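Local coordinates for protein gluconate kinase (Lactobacillus acidophilus, PDB 3LL3) that binds ATP and d-xylulose and probably phosphorylates a sugar or sugar acid such as gluconate, as an FGGY-family carbohydrate kinase, at residues Glu47-Ile52 with Leu93-Thr98; Ser82-Gly87 with Lys153-Lys158. All coordinates share one frame; numbering follows the deposited sequence.

Interaction 1 (Glu47-Ile52 with Leu93-Thr98); sequences EDPKLI and LTNSIT
E47 and S96 hold the two segments together as a single antiparallel hydrogen-bonded pair, each giving its N-H to the other's carbonyl. S96 N reaches E47 O at 2.8 Å, arriving nearly along the C=O axis, while E47 N meets S96 O at 2.9 Å in the carbonyl plane. The side chains of both residues leave the two-stranded sheet on the same face, and that is the buried, tightly packed half of the contact. E47 CG sits between its own backbone N and carbonyl carbon (chi1 38°), and the extended chain crosses T98 at about a right angle; T98 CG2 lies 3.8 Å from E47 CD. A water joins the polar ends, donating to E47 OE1 at 2.6 Å and hydrogen-bonding S96 OG as well. P49 closes this side with its ring, CD lying 3.7 Å from S96 N, and one turn on I52 packs on I157 and I161 of helix 157-166. With an alanine in place of E47, the water is likely to lose the carboxylate it donates to, and a gap would open beside the T98 methyl. The other end is looser and partly exposed. N95 brings CB to 3.4 Å from E47 O, while its OD1 lies alongside D48 CA and P49 CD at van der Waals range, with no hydrogen bond there, and its ND2 is taken by E46. D48 turns its CB away from N95 and works within its own segment as the N-cap of helix 49-65: OD1 accepts from K50 N at 2.8 Å, the N-H coming from above the carboxylate plane. The backbone pair fixes the alignment; the buried E47 carboxylate is joined to S96 OG through water, whose donated bond would probably favour the charged form.

Interaction 2 (Ser82-Gly87 with Lys153-Lys158); sequences SLIGLG and KWIGIK
I84 pairs with I155 in an antiparallel two-stranded sheet within the N-terminal FGGY domain, strands 84-86 and 153-155 running at 155° to each other. I84 and I155 exchange backbone hydrogen bonds, as do L86 and K153, although K153 N to L86 O is weak. Between these pairs lies G85, whose CA touches W154 CZ3 at 3.5 Å; a CB there would collide with the indole, so the missing side chain makes room for the ring. L83 CD1 packs against the same ring at CE3, and L137 and L140 of helix 133-143 also touch W154. Along I155, CB carries CG1 into the position between backbone N and carbonyl carbon (chi1 63°), which brings it against I84 of the paired strand. CG1 then lies 3.5 Å from I84 O and 3.8 Å from I84 CB, and the tip, CD1, reaches L86 CD1 at 3.7 Å, the two side chains crossing at about a right angle. Past the sheet, G156 is the N-cap of helix 157-166. S82 supplies an acceptor to the first turn of that helix: I157 N donates to S82 OG at 2.9 Å, in a nearly straight bond of 168°.

In the fold
Interactions 1 and 2 have centres about 9 Å apart and share a connection along the chain, since strand 84-86 leads on to strand 96-97. Backbone contacts join them directly: L93 N lies 2.7 Å from G85 O and I97 N 2.9 Å from L83 O, both probable hydrogen bonds. S96 OG also packs on S82 CB at 3.6 Å. Segment 93-98 thus pairs with 47-52 and segment 82-87 with 153-158, and the two sets meet again where P49 packs on I84. Neither contact forms the sugar site, yet the side chains of T98 and S82 each lie about 8 Å from bound d-xylulose; W99 and H81, next to them in sequence, belong to the pocket.

Interaction 1 (Glu47-Ile52 with Leu93-Thr98)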
# COMPACT_ATOMS: atom_id res chain seq x y z
N GLU A 47 29.04 20.24 -5.42
CA GLU A 47 29.44 20.64 -6.76
C GLU A 47 30.62 21.59 -6.68
O GLU A 47 30.86 22.23 -5.65
CB GLU A 47 28.27 21.23 -7.56
CG GLU A 47 27.31 22.08 -6.76
CD GLU A 47 25.93 22.23 -7.42
OE1 GLU A 47 25.31 23.30 -7.26
OE2 GLU A 47 25.48 21.29 -8.10
N ASP A 48 31.38 21.65 -7.77
CA ASP A 48 32.60 22.45 -7.84
C ASP A 48 32.26 23.91 -8.16
O ASP A 48 31.78 24.23 -9.26
CB ASP A 48 33.54 21.87 -8.90
CG ASP A 48 34.90 22.58 -8.95
OD1 ASP A 48 35.03 23.70 -8.42
OD2 ASP A 48 35.84 22.00 -9.53
N PRO A 49 32.50 24.82 -7.19
CA PRO A 49 32.20 26.24 -7.37
C PRO A 49 32.90 26.82 -8.59
O PRO A 49 32.33 27.69 -9.24
CB PRO A 49 32.71 26.87 -6.08
CG PRO A 49 32.63 25.79 -5.09
CD PRO A 49 33.00 24.54 -5.84
N LYS A 50 34.11 26.35 -8.90
CA LYS A 50 34.84 26.80 -10.10
C LYS A 50 34.10 26.46 -11.41
O LYS A 50 34.02 27.30 -12.32
CB LYS A 50 36.26 26.23 -10.12
CG LYS A 50 37.17 26.82 -9.07
CD LYS A 50 38.50 26.08 -8.99
CE LYS A 50 39.56 26.94 -8.34
NZ LYS A 50 39.76 28.21 -9.11
N LEU A 51 33.58 25.24 -11.50
CA LEU A 51 32.76 24.83 -12.64
C LEU A 51 31.50 25.67 -12.77
O LEU A 51 31.13 26.10 -13.87
CB LEU A 51 32.37 23.35 -12.53
CG LEU A 51 33.41 22.36 -13.06
CD1 LEU A 51 34.81 22.78 -12.63
CD2 LEU A 51 33.10 20.95 -12.60
N ILE A 52 30.83 25.90 -11.65
CA ILE A 52 29.62 26.70 -11.66
C ILE A 52 29.93 28.10 -12.15
O ILE A 52 29.23 28.64 -13.01
CB ILE A 52 28.95 26.76 -10.28
CG1 ILE A 52 28.42 25.38 -9.90
CG2 ILE A 52 27.84 27.80 -10.27
CD1 ILE A 52 27.68 25.33 -8.57
N LEU A 93 38.27 25.99 0.23
CA LEU A 93 38.68 24.95 1.17
C LEU A 93 37.79 23.71 1.00
O LEU A 93 38.16 22.61 1.42
CB LEU A 93 38.54 25.45 2.61
CG LEU A 93 39.59 26.42 3.14
CD1 LEU A 93 39.23 26.94 4.54
CD2 LEU A 93 40.96 25.75 3.17
N THR A 94 36.61 23.92 0.41
CA THR A 94 35.63 22.86 0.23
C THR A 94 34.95 23.07 -1.12
O THR A 94 35.07 24.13 -1.72
CB THR A 94 34.49 22.94 1.28
OG1 THR A 94 33.73 24.12 1.04
CG2 THR A 94 35.03 22.98 2.70
N ASN A 95 34.23 22.06 -1.58
CA ASN A 95 33.28 22.26 -2.68
C ASN A 95 32.03 22.93 -2.15
O ASN A 95 31.92 23.24 -0.96
CB ASN A 95 32.91 20.92 -3.31
CG ASN A 95 34.02 20.34 -4.16
OD1 ASN A 95 34.66 21.05 -4.92
ND2 ASN A 95 34.23 19.04 -4.05
N SER A 96 31.05 23.15 -3.03
CA SER A 96 29.77 23.65 -2.58
C SER A 96 28.97 22.47 -2.07
O SER A 96 28.60 21.58 -2.84
CB SER A 96 29.04 24.35 -3.72
OG SER A 96 27.77 24.82 -3.29
N ILE A 97 28.71 22.45 -0.77
CA ILE A 97 27.93 21.38 -0.16
C ILE A 97 26.46 21.74 -0.29
O ILE A 97 25.97 22.61 0.42
CB ILE A 97 28.30 21.21 1.32
CG1 ILE A 97 29.82 21.04 1.47
CG2 ILE A 97 27.57 20.03 1.93
CD1 ILE A 97 30.24 20.78 2.88
N THR A 98 25.76 21.08 -1.22
CA THR A 98 24.38 21.49 -1.54
C THR A 98 23.35 21.10 -0.50
O THR A 98 23.62 20.31 0.40
CB THR A 98 23.91 20.90 -2.88
OG1 THR A 98 23.65 19.50 -2.72
CG2 THR A 98 24.98 21.12 -3.96
O HOH W 1 26.01 24.59 -5.16

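Interaction 2 (Ser82-Gly87 with Lys153-Lys158)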
# COMPACT_ATOMS: atom_id res chain seq x y z
N SER A 82 23.31 26.13 0.39
CA SER A 82 24.64 25.66 0.02
C SER A 82 25.69 26.27 0.95
O SER A 82 25.49 27.34 1.52
CB SER A 82 24.97 25.99 -1.44
OG SER A 82 25.27 27.37 -1.62
N LEU A 83 26.81 25.57 1.10
CA LEU A 83 27.83 25.98 2.04
C LEU A 83 29.21 25.76 1.43
O LEU A 83 29.52 24.68 0.94
CB LEU A 83 27.70 25.19 3.34
CG LEU A 83 28.74 25.55 4.41
CD1 LEU A 83 28.63 27.03 4.73
CD2 LEU A 83 28.54 24.70 5.66
N ILE A 84 30.03 26.81 1.47
CA ILE A 84 31.37 26.78 0.91
C ILE A 84 32.32 27.47 1.88
O ILE A 84 32.01 28.57 2.36
CB ILE A 84 31.45 27.62 -0.37
CG1 ILE A 84 30.49 27.08 -1.44
CG2 ILE A 84 32.89 27.70 -0.88
CD1 ILE A 84 30.35 28.01 -2.62
N GLY A 85 33.48 26.86 2.13
CA GLY A 85 34.50 27.46 2.98
C GLY A 85 35.67 28.08 2.22
O GLY A 85 36.23 27.45 1.32
N LEU A 86 36.04 29.30 2.57
CA LEU A 86 37.22 29.96 2.02
C LEU A 86 38.31 30.08 3.09
O LEU A 86 38.01 30.37 4.24
CB LEU A 86 36.86 31.36 1.51
CG LEU A 86 35.80 31.48 0.42
CD1 LEU A 86 35.66 32.93 0.03
CD2 LEU A 86 36.14 30.61 -0.78
N GLY A 87 39.57 29.90 2.70
CA GLY A 87 40.69 30.14 3.59
C GLY A 87 41.11 31.60 3.66
O GLY A 87 40.47 32.47 3.07
N LYS A 153 35.94 32.26 5.99
CA LYS A 153 34.64 32.68 5.46
C LYS A 153 33.78 31.46 5.18
O LYS A 153 34.26 30.46 4.64
CB LYS A 153 34.78 33.49 4.17
CG LYS A 153 35.43 34.87 4.37
CD LYS A 153 34.51 35.77 5.17
CE LYS A 153 34.88 37.24 5.05
NZ LYS A 153 36.06 37.57 5.85
N TRP A 154 32.51 31.53 5.57
CA TRP A 154 31.55 30.50 5.24
C TRP A 154 30.45 31.14 4.42
O TRP A 154 29.78 32.06 4.88
CB TRP A 154 30.98 29.88 6.52
CG TRP A 154 31.96 29.03 7.23
CD1 TRP A 154 32.59 29.30 8.42
CD2 TRP A 154 32.46 27.77 6.79
NE1 TRP A 154 33.42 28.26 8.76
CE2 TRP A 154 33.36 27.31 7.77
CE3 TRP A 154 32.22 26.97 5.67
CZ2 TRP A 154 34.03 26.10 7.67
CZ3 TRP A 154 32.88 25.76 5.56
CH2 TRP A 154 33.78 25.34 6.55
N ILE A 155 30.29 30.69 3.18
CA ILE A 155 29.41 31.38 2.25
C ILE A 155 28.60 30.39 1.44
O ILE A 155 28.78 29.18 1.56
CB ILE A 155 30.22 32.24 1.25
CG1 ILE A 155 31.12 31.36 0.40
CG2 ILE A 155 31.05 33.31 2.00
CD1 ILE A 155 32.09 32.16 -0.51
N GLY A 156 27.71 30.91 0.60
CA GLY A 156 26.95 30.07 -0.31
C GLY A 156 27.40 30.35 -1.73
O GLY A 156 28.16 31.28 -1.98
N ILE A 157 26.92 29.54 -2.67
CA ILE A 157 27.32 29.68 -4.07
C ILE A 157 26.97 31.04 -4.67
O ILE A 157 27.70 31.55 -5.52
CB ILE A 157 26.68 28.57 -4.95
CG1 ILE A 157 27.24 28.64 -6.37
CG2 ILE A 157 25.16 28.71 -4.96
CD1 ILE A 157 28.69 28.21 -6.48
N LYS A 158 25.85 31.64 -4.28
CA LYS A 158 25.56 32.96 -4.83
C LYS A 158 26.63 33.97 -4.38
O LYS A 158 27.11 34.76 -5.19
CB LYS A 158 24.14 33.45 -4.55
CG LYS A 158 23.90 34.89 -5.07
CD LYS A 158 22.39 35.24 -5.21
CE LYS A 158 21.74 35.55 -3.85
NZ LYS A 158 22.09 36.93 -3.37